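Local coordinates for protein butyryl-CoA dehydrogenase (Marinomonas mediterranea, PDB 6CXT) that belongs to the acyl-CoA dehydrogenase family of flavoproteins and binds flavin-adenine dinucleotide between subunits of its assembly, at residues 45-50 against 88-93; 154-159 against 207-212; 185-190 against 217-222. All blocks are in the same frame, centred on the assembly; numbering follows the deposited sequence.

One chain here uses three kinds of chemistry in three places. Contact 1 is wholly buried and lies among the helices of the N-terminal domain, where a loop meets helix 81-101 through rings and a proline, its polar links running only through two waters. Contact 2, also largely buried, is a backbone ladder between strands 147-158 and 209-220 whose end carries the flavin. Contact 3 is partly buried, farther from the chain's centre, and joins the other end of strand 209-220 to a strand of a different sheet without a hydrogen bond or bridging water across it. Contacts 1 and 2 touch, His90 CB lying 3.9 Å from Asn159 ND2, whereas contact 3 touches neither.

Contact 1. Residues 45-50 against 88-93; sequences GYFGLP and AAHTFA
Two first torsions bring Phe47 and His90 together: CG of Phe47 stands anti to its carbonyl carbon (chi1 -48°), whereas CG of His90 is swung anti to the backbone N (chi1 156°). The side chains then cross at about a right angle, with Phe47 CD1 3.8 Å from His90 CD2 and the ring planes inclined at 67°, an oblique aromatic pair. Both imidazole nitrogens are occupied, ND1 by Ala121 N and NE2 by Leu114 O, which fixes the rotation of the ring that Phe47 leans on.

Thr91 is the polar centre. Its OG1 lies at the edge of the Phe47 ring, near the ring plane, and is hydrogen-bonded to Gly87 O one turn earlier in its own helix. Two waters link the same hydroxyl to the loop: one stands 2.6 Å from Thr91 OG1 and donates to Tyr46 O, and the other, 3.1 Å from Thr91 OG1, donates to Phe47 O. No direct hydrogen bond crosses the contact. The first water also sits over the centre of the Tyr46 ring.

The methyl branch of Thr91 serves the apolar side. CG2 is 3.8 Å from Pro50 CG and lies over a face of the Phe92 ring, while Pro50 CG reaches Phe92 CE1 at 4.0 Å. At the other end Tyr46 OH lies 3.6 Å from Ala88 CB and is hydrogen-bonded to Leu84 O.

The contact ties the loop after helix 35-44, which a Schellman motif ends at Gly45, to helix 81-101 in the helical N-terminal domain of the acyl-CoA dehydrogenase fold; Ala89 on that helix touches the bound FK4. Trp38 stacks on Phe47 and meets His90 edge-to-face; helix 64-77 packs against Tyr46, Leu49 and Phe92, and helix 231-245 against Phe92.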
loop_
_atom_site.group_PDB
_atom_site.type_symbol
_atom_site.label_atom_id
_atom_site.label_comp_id
_atom_site.label_asym_id
_atom_site.label_seq_id
_atom_site.Cartn_x
_atom_site.Cartn_y
_atom_site.Cartn_z
ATOM N N GLY B 45 10.792 -32.346 -21.565
ATOM C CA GLY B 45 9.432 -32.317 -22.079
ATOM C C GLY B 45 8.727 -30.976 -21.919
ATOM O O GLY B 45 7.536 -30.899 -22.189
ATOM N N TYR B 46 9.452 -29.926 -21.486
ATOM C CA TYR B 46 8.876 -28.544 -21.231
ATOM C C TYR B 46 8.113 -27.978 -22.411
ATOM O O TYR B 46 7.077 -27.333 -22.244
ATOM C CB TYR B 46 10.031 -27.579 -20.890
ATOM C CG TYR B 46 9.671 -26.161 -20.453
ATOM C CD1 TYR B 46 8.644 -25.937 -19.533
ATOM C CD2 TYR B 46 10.398 -25.049 -20.909
ATOM C CE1 TYR B 46 8.343 -24.658 -19.101
ATOM C CE2 TYR B 46 10.110 -23.730 -20.471
ATOM C CZ TYR B 46 9.072 -23.551 -19.583
ATOM O OH TYR B 46 8.730 -22.304 -19.115
ATOM N N PHE B 47 8.630 -28.173 -23.633
ATOM C CA PHE B 47 7.974 -27.541 -24.770
ATOM C C PHE B 47 6.852 -28.395 -25.322
ATOM O O PHE B 47 6.071 -27.928 -26.143
ATOM C CB PHE B 47 8.965 -27.246 -25.903
ATOM C CG PHE B 47 10.212 -26.576 -25.440
ATOM C CD1 PHE B 47 10.159 -25.319 -24.826
ATOM C CD2 PHE B 47 11.437 -27.190 -25.608
ATOM C CE1 PHE B 47 11.308 -24.724 -24.400
ATOM C CE2 PHE B 47 12.590 -26.577 -25.185
ATOM C CZ PHE B 47 12.517 -25.343 -24.560
ATOM N N GLY B 48 6.777 -29.638 -24.876
ATOM C CA GLY B 48 5.725 -30.521 -25.337
ATOM C C GLY B 48 4.602 -30.745 -24.360
ATOM O O GLY B 48 3.701 -31.507 -24.663
ATOM N N LEU B 49 4.619 -30.090 -23.188
ATOM C CA LEU B 49 3.597 -30.414 -22.161
ATOM C C LEU B 49 2.145 -30.379 -22.664
ATOM O O LEU B 49 1.408 -31.333 -22.396
ATOM C CB LEU B 49 3.745 -29.570 -20.865
ATOM C CG LEU B 49 5.141 -29.507 -20.257
ATOM C CD1 LEU B 49 5.239 -28.398 -19.195
ATOM C CD2 LEU B 49 5.428 -30.863 -19.653
ATOM N N PRO B 50 1.724 -29.305 -23.376
ATOM C CA PRO B 50 0.337 -29.281 -23.796
ATOM C C PRO B 50 0.113 -29.739 -25.263
ATOM O O PRO B 50 -0.939 -29.438 -25.816
ATOM C CB PRO B 50 -0.007 -27.790 -23.716
ATOM C CG PRO B 50 1.293 -27.091 -24.050
ATOM C CD PRO B 50 2.412 -28.064 -23.765
ATOM N N ALA B 88 8.429 -20.545 -22.368
ATOM C CA ALA B 88 6.988 -20.442 -22.254
ATOM C C ALA B 88 6.409 -19.528 -23.320
ATOM O O ALA B 88 5.292 -19.741 -23.777
ATOM C CB ALA B 88 6.599 -19.980 -20.813
ATOM N N ALA B 89 7.194 -18.546 -23.756
ATOM C CA ALA B 89 6.772 -17.625 -24.786
ATOM C C ALA B 89 6.619 -18.474 -26.078
ATOM O O ALA B 89 5.619 -18.418 -26.757
ATOM C CB ALA B 89 7.847 -16.574 -25.012
ATOM N N HIS B 90 7.632 -19.275 -26.351
ATOM C CA HIS B 90 7.631 -20.182 -27.494
ATOM C C HIS B 90 6.429 -21.142 -27.460
ATOM O O HIS B 90 5.705 -21.318 -28.472
ATOM C CB HIS B 90 8.967 -20.930 -27.420
ATOM C CG HIS B 90 8.987 -22.253 -28.107
ATOM N ND1 HIS B 90 9.596 -22.438 -29.332
ATOM C CD2 HIS B 90 8.565 -23.478 -27.713
ATOM C CE1 HIS B 90 9.550 -23.719 -29.662
ATOM N NE2 HIS B 90 8.928 -24.377 -28.703
ATOM N N THR B 91 6.198 -21.767 -26.311
ATOM C CA THR B 91 5.120 -22.751 -26.194
ATOM C C THR B 91 3.728 -22.124 -26.227
ATOM O O THR B 91 2.866 -22.594 -26.976
ATOM C CB THR B 91 5.253 -23.596 -24.939
ATOM O OG1 THR B 91 6.480 -24.318 -25.014
ATOM C CG2 THR B 91 4.082 -24.623 -24.780
ATOM N N PHE B 92 3.489 -21.075 -25.424
ATOM C CA PHE B 92 2.117 -20.631 -25.222
ATOM C C PHE B 92 1.698 -19.578 -26.195
ATOM O O PHE B 92 0.512 -19.510 -26.560
ATOM C CB PHE B 92 1.872 -20.261 -23.728
ATOM C CG PHE B 92 2.036 -21.469 -22.855
ATOM C CD1 PHE B 92 1.032 -22.454 -22.831
ATOM C CD2 PHE B 92 3.184 -21.682 -22.140
ATOM C CE1 PHE B 92 1.171 -23.609 -22.107
ATOM C CE2 PHE B 92 3.335 -22.854 -21.401
ATOM C CZ PHE B 92 2.326 -23.818 -21.372
ATOM N N ALA B 93 2.625 -18.713 -26.599
ATOM C CA ALA B 93 2.259 -17.706 -27.571
ATOM C C ALA B 93 2.416 -18.190 -29.043
ATOM O O ALA B 93 1.932 -17.513 -29.965
ATOM C CB ALA B 93 2.991 -16.367 -27.356
HETATM O O HOH W 1 7.096 -24.423 -22.450
HETATM O O HOH W 2 6.121 -25.857 -27.691
#

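Contact 2. Residues 154-159 against 207-212; sequences KSYVTN and APLNQV. With FAD (flavin-adenine dinucleotide), chain D.
Lys154 and Val212 form a hydrogen-bonded antiparallel pair, Lys154 N giving a nearly straight bond of 2.7 Å to Val212 O and Val212 N answering to Lys154 O. Past a beta bulge that shifts the register by one, Val157 N donates to Asn210 O (2.8 Å), and Asn210 N returns a bond to Val157 O from above the carbonyl plane. Asn159 N closes the ladder on Pro208 O.

Lys154 NZ forms a salt bridge with Glu127 and hydrogen bonds to Ile125 O and Tyr169 O; Asn159 ND2 reaches Ala86 O and Ala121 O, and Asn210 ND2 is hydrogen-bonded to Asp198 and Gly196 O. Asn159 OD1 is buried with no partner in the model.

In this middle beta domain of the acyl-CoA dehydrogenase fold Thr158 grips the flavin twice: N donates to FAD O4 (2.9 Å), and OG1, set anti to the carbonyl carbon (chi1 -72°), to FAD N5 (2.7 Å). Ala340 of the second subunit packs on Tyr156 and hydrogen-bonds the FAD. The Thr158 hydroxyl acts both ways, accepting from a water that also donates to Ala207 O. Donors at O4 and N5 would probably draw electron density toward that isoalloxazine edge.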
loop_
_atom_site.group_PDB
_atom_site.type_symbol
_atom_site.label_atom_id
_atom_site.label_comp_id
_atom_site.label_asym_id
_atom_site.label_seq_id
_atom_site.Cartn_x
_atom_site.Cartn_y
_atom_site.Cartn_z
ATOM N N LYS B 154 8.681 -5.100 -35.904
ATOM C CA LYS B 154 8.100 -5.577 -34.674
ATOM C C LYS B 154 9.171 -5.235 -33.616
ATOM O O LYS B 154 10.369 -5.472 -33.846
ATOM C CB LYS B 154 7.752 -7.077 -34.756
ATOM C CG LYS B 154 6.546 -7.410 -35.668
ATOM C CD LYS B 154 5.294 -6.560 -35.357
ATOM C CE LYS B 154 4.025 -7.172 -35.961
ATOM N NZ LYS B 154 2.838 -6.310 -35.622
ATOM N N SER B 155 8.767 -4.638 -32.496
ATOM C CA SER B 155 9.794 -3.914 -31.738
ATOM C C SER B 155 10.422 -4.662 -30.497
ATOM O O SER B 155 11.601 -4.373 -30.120
ATOM C CB SER B 155 9.270 -2.533 -31.380
ATOM O OG SER B 155 8.112 -2.824 -30.614
ATOM N N TYR B 156 9.693 -5.608 -29.927
ATOM C CA TYR B 156 10.154 -6.277 -28.673
ATOM C C TYR B 156 9.820 -7.735 -28.820
ATOM O O TYR B 156 8.841 -8.226 -28.270
ATOM C CB TYR B 156 9.390 -5.739 -27.455
ATOM C CG TYR B 156 9.614 -4.282 -27.247
ATOM C CD1 TYR B 156 10.899 -3.801 -26.911
ATOM C CD2 TYR B 156 8.574 -3.368 -27.405
ATOM C CE1 TYR B 156 11.126 -2.454 -26.756
ATOM C CE2 TYR B 156 8.794 -1.996 -27.250
ATOM C CZ TYR B 156 10.069 -1.561 -26.903
ATOM O OH TYR B 156 10.379 -0.249 -26.734
ATOM N N VAL B 157 10.615 -8.448 -29.610
ATOM C CA VAL B 157 10.312 -9.840 -29.850
ATOM C C VAL B 157 11.163 -10.728 -28.946
ATOM O O VAL B 157 12.389 -10.822 -29.151
ATOM C CB VAL B 157 10.555 -10.146 -31.360
ATOM C CG1 VAL B 157 10.163 -11.571 -31.667
ATOM C CG2 VAL B 157 9.668 -9.161 -32.195
ATOM N N THR B 158 10.507 -11.421 -27.991
ATOM C CA THR B 158 11.198 -12.374 -27.162
ATOM C C THR B 158 11.604 -13.573 -28.055
ATOM O O THR B 158 10.777 -14.054 -28.863
ATOM C CB THR B 158 10.286 -12.803 -25.987
ATOM O OG1 THR B 158 10.179 -11.698 -25.069
ATOM C CG2 THR B 158 10.873 -14.005 -25.249
ATOM N N ASN B 159 12.850 -14.032 -27.914
ATOM C CA ASN B 159 13.403 -15.055 -28.779
ATOM C C ASN B 159 13.676 -14.542 -30.208
ATOM O O ASN B 159 13.924 -15.379 -31.088
ATOM C CB ASN B 159 12.499 -16.310 -28.873
ATOM C CG ASN B 159 12.238 -16.942 -27.517
ATOM O OD1 ASN B 159 13.002 -16.732 -26.567
ATOM N ND2 ASN B 159 11.171 -17.709 -27.419
ATOM N N ALA B 207 16.490 -14.685 -21.977
ATOM C CA ALA B 207 15.390 -14.605 -22.971
ATOM C C ALA B 207 15.778 -13.453 -23.890
ATOM O O ALA B 207 15.662 -12.298 -23.510
ATOM C CB ALA B 207 14.029 -14.342 -22.299
ATOM N N PRO B 208 16.210 -13.749 -25.133
ATOM C CA PRO B 208 16.589 -12.654 -26.023
ATOM C C PRO B 208 15.399 -11.743 -26.285
ATOM O O PRO B 208 14.262 -12.235 -26.359
ATOM C CB PRO B 208 16.931 -13.372 -27.357
ATOM C CG PRO B 208 17.222 -14.733 -26.966
ATOM C CD PRO B 208 16.325 -15.060 -25.786
ATOM N N LEU B 209 15.655 -10.449 -26.426
ATOM C CA LEU B 209 14.602 -9.499 -26.816
ATOM C C LEU B 209 15.156 -8.691 -27.996
ATOM O O LEU B 209 16.219 -8.095 -27.919
ATOM C CB LEU B 209 14.234 -8.551 -25.631
ATOM C CG LEU B 209 12.986 -7.714 -25.861
ATOM C CD1 LEU B 209 11.718 -8.544 -26.046
ATOM C CD2 LEU B 209 12.782 -6.744 -24.687
ATOM N N ASN B 210 14.394 -8.619 -29.093
ATOM C CA ASN B 210 14.966 -8.006 -30.281
ATOM C C ASN B 210 13.955 -7.240 -31.124
ATOM O O ASN B 210 12.781 -7.593 -31.191
ATOM C CB ASN B 210 15.491 -9.142 -31.243
ATOM C CG ASN B 210 16.371 -10.134 -30.556
ATOM O OD1 ASN B 210 15.876 -11.098 -29.979
ATOM N ND2 ASN B 210 17.697 -9.923 -30.631
ATOM N N GLN B 211 14.471 -6.262 -31.843
ATOM C CA GLN B 211 13.717 -5.656 -32.953
ATOM C C GLN B 211 13.816 -6.632 -34.174
ATOM O O GLN B 211 14.901 -7.187 -34.439
ATOM C CB GLN B 211 14.363 -4.323 -33.283
ATOM C CG GLN B 211 13.523 -3.469 -34.202
ATOM C CD GLN B 211 13.892 -2.030 -34.044
ATOM O OE1 GLN B 211 15.035 -1.643 -34.300
ATOM N NE2 GLN B 211 12.941 -1.226 -33.578
ATOM N N VAL B 212 12.695 -6.814 -34.869
ATOM C CA VAL B 212 12.664 -7.681 -36.056
ATOM C C VAL B 212 11.956 -6.858 -37.121
ATOM O O VAL B 212 10.887 -6.276 -36.835
ATOM C CB VAL B 212 11.923 -9.019 -35.856
ATOM C CG1 VAL B 212 12.044 -9.885 -37.146
ATOM C CG2 VAL B 212 12.487 -9.820 -34.653
HETATM P PA FAD D . 2.769 1.490 -23.667
HETATM O O1A FAD D . 1.638 0.662 -24.245
HETATM O O2A FAD D . 3.397 2.693 -24.351
HETATM O O5B FAD D . 2.351 1.878 -22.142
HETATM C C5B FAD D . 3.095 2.837 -21.355
HETATM C C4B FAD D . 2.249 3.054 -20.084
HETATM O O4B FAD D . 0.928 3.529 -20.448
HETATM C C3B FAD D . 2.066 1.749 -19.316
HETATM O O3B FAD D . 2.026 2.151 -17.941
HETATM C C2B FAD D . 0.644 1.310 -19.729
HETATM O O2B FAD D . 0.009 0.408 -18.789
HETATM C C1B FAD D . -0.073 2.683 -19.908
HETATM N N9A FAD D . -1.251 2.494 -20.780
HETATM C C8A FAD D . -1.260 2.258 -22.119
HETATM N N7A FAD D . -2.553 2.030 -22.545
HETATM C C5A FAD D . -3.371 2.102 -21.458
HETATM C C6A FAD D . -4.824 1.981 -21.170
HETATM N N6A FAD D . -5.740 1.682 -22.158
HETATM N N1A FAD D . -5.222 2.141 -19.871
HETATM C C2A FAD D . -4.352 2.411 -18.839
HETATM N N3A FAD D . -3.024 2.554 -19.054
HETATM C C4A FAD D . -2.490 2.408 -20.298
HETATM N N1 FAD D . 5.850 -8.020 -27.397
HETATM C C2 FAD D . 5.706 -8.974 -28.386
HETATM O O2 FAD D . 4.966 -8.658 -29.357
HETATM N N3 FAD D . 6.320 -10.192 -28.360
HETATM C C4 FAD D . 7.173 -10.517 -27.368
HETATM O O4 FAD D . 7.724 -11.619 -27.369
HETATM C C4X FAD D . 7.397 -9.526 -26.259
HETATM N N5 FAD D . 8.253 -9.747 -25.237
HETATM C C5X FAD D . 8.507 -8.822 -24.270
HETATM C C6 FAD D . 9.434 -9.155 -23.245
HETATM C C7 FAD D . 9.725 -8.202 -22.247
HETATM C C7M FAD D . 10.739 -8.549 -21.186
HETATM C C8 FAD D . 9.071 -6.882 -22.260
HETATM C C8M FAD D . 9.363 -5.879 -21.195
HETATM C C9 FAD D . 8.125 -6.557 -23.255
HETATM C C9A FAD D . 7.827 -7.506 -24.260
HETATM N N10 FAD D . 6.903 -7.225 -25.317
HETATM C C10 FAD D . 6.682 -8.226 -26.326
HETATM C "C1'" FAD D . 6.217 -5.945 -25.410
HETATM C "C2'" FAD D . 5.114 -5.882 -24.326
HETATM O "O2'" FAD D . 3.991 -6.739 -24.594
HETATM C "C3'" FAD D . 4.734 -4.425 -24.120
HETATM O "O3'" FAD D . 5.891 -3.780 -23.548
HETATM C "C4'" FAD D . 3.438 -4.113 -23.350
HETATM O "O4'" FAD D . 2.273 -4.546 -24.124
HETATM C "C5'" FAD D . 3.304 -2.609 -23.074
HETATM O "O5'" FAD D . 3.494 -1.912 -24.312
HETATM P P FAD D . 4.498 -0.702 -24.361
HETATM O O1P FAD D . 4.486 -0.081 -25.761
HETATM O O2P FAD D . 5.879 -1.062 -23.846
HETATM O O3P FAD D . 3.946 0.429 -23.365
HETATM O O HOH W 3 12.716 -11.241 -23.746
#

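Contact 3. Residues 185-190 against 217-222; sequences VVPRNT and CTIHKD
Ile219 and Val186 make the apolar contact at this corner, where the end of strand 181-187 and the turn after it meet strand 209-220. Ile219 points toward the other segment, its CG1 placed between the backbone N and the carbonyl carbon (chi1 57°), and its two branches divide the work. CD1 reaches Val186 CG2 at 4.2 Å, the side chains crossing at about a right angle, while CG2 meets Pro187 CD at 4.3 Å and Thr190 CG2 at 4.0 Å. The Thr190 methyl, CG2, also lies 3.7 Å from Cys217 CB.

One methyl-to-carbonyl packing contact adds to these, Thr190 CG2 standing 3.6 Å from Thr218 O.

Hydrogen bonds stay inside the turn. Pro187 to Thr190 make a type I beta turn in which Pro187 O accepts from Thr190 N at 3.2 Å and from Thr190 OG1 at 2.8 Å, both arriving from the same face of the carbonyl plane. With OG1 anti to the carbonyl carbon (chi1 -53°), the hydroxyl folds back on its own turn and the methyl is presented to Cys217.

Backbone pairing is made with other strands: Val186 bonds to Tyr166, whereas Cys217 and Ile219 bond to Leu150 and Tyr148. The two segments thus belong to different sheets of the chain's beta domain, their strand axes 8.2 Å apart at closest approach and inclined at 115°. Leu150 touches both Val186 and Ile219, continuing the apolar layer.

Val185 O is buried without a partner in the model. Cohesion therefore rests on shape and apolar burial, while the doubly held Pro187 carbonyl probably helps keep the Thr190 methyl in position.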
loop_
_atom_site.group_PDB
_atom_site.type_symbol
_atom_site.label_atom_id
_atom_site.label_comp_id
_atom_site.label_asym_id
_atom_site.label_seq_id
_atom_site.Cartn_x
_atom_site.Cartn_y
_atom_site.Cartn_z
ATOM N N VAL B 185 2.567 -17.516 -39.618
ATOM C CA VAL B 185 3.832 -18.103 -39.176
ATOM C C VAL B 185 4.848 -17.778 -40.255
ATOM O O VAL B 185 4.648 -18.155 -41.422
ATOM C CB VAL B 185 3.723 -19.624 -39.038
ATOM C CG1 VAL B 185 5.087 -20.243 -38.706
ATOM C CG2 VAL B 185 2.703 -19.998 -37.974
ATOM N N VAL B 186 5.907 -17.049 -39.906
ATOM C CA VAL B 186 6.876 -16.552 -40.877
ATOM C C VAL B 186 8.201 -17.284 -40.608
ATOM O O VAL B 186 8.838 -17.031 -39.574
ATOM C CB VAL B 186 7.047 -15.039 -40.801
ATOM C CG1 VAL B 186 8.072 -14.527 -41.822
ATOM C CG2 VAL B 186 5.706 -14.340 -40.986
ATOM N N PRO B 187 8.622 -18.166 -41.497
ATOM C CA PRO B 187 9.900 -18.822 -41.255
ATOM C C PRO B 187 11.072 -17.830 -41.268
ATOM O O PRO B 187 11.071 -16.885 -41.996
ATOM C CB PRO B 187 9.998 -19.854 -42.380
ATOM C CG PRO B 187 8.625 -19.990 -42.905
ATOM C CD PRO B 187 7.955 -18.675 -42.691
ATOM N N ARG B 188 12.046 -18.066 -40.410
ATOM C CA ARG B 188 13.234 -17.248 -40.292
ATOM C C ARG B 188 13.993 -17.088 -41.625
ATOM O O ARG B 188 14.459 -16.059 -41.878
ATOM C CB ARG B 188 14.163 -17.808 -39.220
ATOM C CG ARG B 188 15.410 -17.010 -38.911
ATOM C CD ARG B 188 15.178 -15.570 -38.557
ATOM N NE ARG B 188 16.364 -14.894 -38.090
ATOM C CZ ARG B 188 16.890 -15.029 -36.893
ATOM N NH1 ARG B 188 16.356 -15.840 -36.025
ATOM N NH2 ARG B 188 17.967 -14.350 -36.583
ATOM N N ASN B 189 14.068 -18.126 -42.441
ATOM C CA ASN B 189 14.764 -18.063 -43.723
ATOM C C ASN B 189 14.063 -17.258 -44.839
ATOM O O ASN B 189 14.553 -17.165 -45.914
ATOM C CB ASN B 189 15.185 -19.465 -44.174
ATOM C CG ASN B 189 16.177 -20.114 -43.218
ATOM O OD1 ASN B 189 16.637 -19.484 -42.317
ATOM N ND2 ASN B 189 16.469 -21.373 -43.413
ATOM N N THR B 190 12.918 -16.685 -44.555
ATOM C CA THR B 190 12.190 -15.832 -45.521
ATOM C C THR B 190 13.069 -14.603 -45.836
ATOM O O THR B 190 13.368 -13.780 -44.929
ATOM C CB THR B 190 10.801 -15.388 -44.982
ATOM O OG1 THR B 190 10.058 -16.535 -44.553
ATOM C CG2 THR B 190 10.029 -14.563 -46.012
ATOM N N CYS B 217 8.438 -9.439 -47.141
ATOM C CA CYS B 217 8.643 -10.847 -46.947
ATOM C C CYS B 217 7.476 -11.507 -47.627
ATOM O O CYS B 217 6.315 -11.210 -47.287
ATOM C CB CYS B 217 8.621 -11.200 -45.436
ATOM S SG CYS B 217 10.126 -10.598 -44.659
ATOM N N THR B 218 7.784 -12.439 -48.536
ATOM C CA THR B 218 6.772 -13.241 -49.205
ATOM C C THR B 218 6.587 -14.566 -48.597
ATOM O O THR B 218 7.522 -15.382 -48.502
ATOM C CB THR B 218 7.126 -13.335 -50.727
ATOM O OG1 THR B 218 7.087 -11.997 -51.205
ATOM C CG2 THR B 218 6.119 -14.201 -51.464
ATOM N N ILE B 219 5.362 -14.852 -48.180
ATOM C CA ILE B 219 5.126 -16.197 -47.672
ATOM C C ILE B 219 3.868 -16.827 -48.308
ATOM O O ILE B 219 2.906 -16.114 -48.637
ATOM C CB ILE B 219 4.941 -16.215 -46.118
ATOM C CG1 ILE B 219 3.793 -15.284 -45.740
ATOM C CG2 ILE B 219 6.220 -15.736 -45.380
ATOM C CD1 ILE B 219 3.395 -15.435 -44.291
ATOM N N HIS B 220 3.878 -18.145 -48.392
ATOM C CA HIS B 220 2.753 -18.861 -48.947
ATOM C C HIS B 220 1.569 -18.743 -48.000
ATOM O O HIS B 220 1.741 -18.734 -46.782
ATOM C CB HIS B 220 3.090 -20.323 -49.168
ATOM C CG HIS B 220 2.072 -21.028 -49.999
ATOM N ND1 HIS B 220 1.113 -21.855 -49.460
ATOM C CD2 HIS B 220 1.823 -20.981 -51.332
ATOM C CE1 HIS B 220 0.330 -22.305 -50.425
ATOM N NE2 HIS B 220 0.740 -21.791 -51.570
ATOM N N LYS B 221 0.372 -18.657 -48.565
ATOM C CA LYS B 221 -0.853 -18.539 -47.775
ATOM C C LYS B 221 -1.077 -19.685 -46.793
ATOM O O LYS B 221 -1.756 -19.468 -45.799
ATOM C CB LYS B 221 -2.082 -18.377 -48.680
ATOM C CG LYS B 221 -2.440 -19.659 -49.418
ATOM C CD LYS B 221 -3.687 -19.467 -50.259
ATOM C CE LYS B 221 -3.975 -20.736 -51.044
ATOM N NZ LYS B 221 -5.147 -20.494 -51.921
ATOM N N ASP B 222 -0.516 -20.875 -47.023
ATOM C CA ASP B 222 -0.664 -21.960 -46.058
ATOM C C ASP B 222 0.025 -21.647 -44.709
ATOM O O ASP B 222 -0.135 -22.392 -43.761
ATOM C CB ASP B 222 -0.079 -23.274 -46.583
ATOM C CG ASP B 222 -0.843 -23.833 -47.812
ATOM O OD1 ASP B 222 -1.923 -23.295 -48.212
ATOM O OD2 ASP B 222 -0.335 -24.823 -48.387
#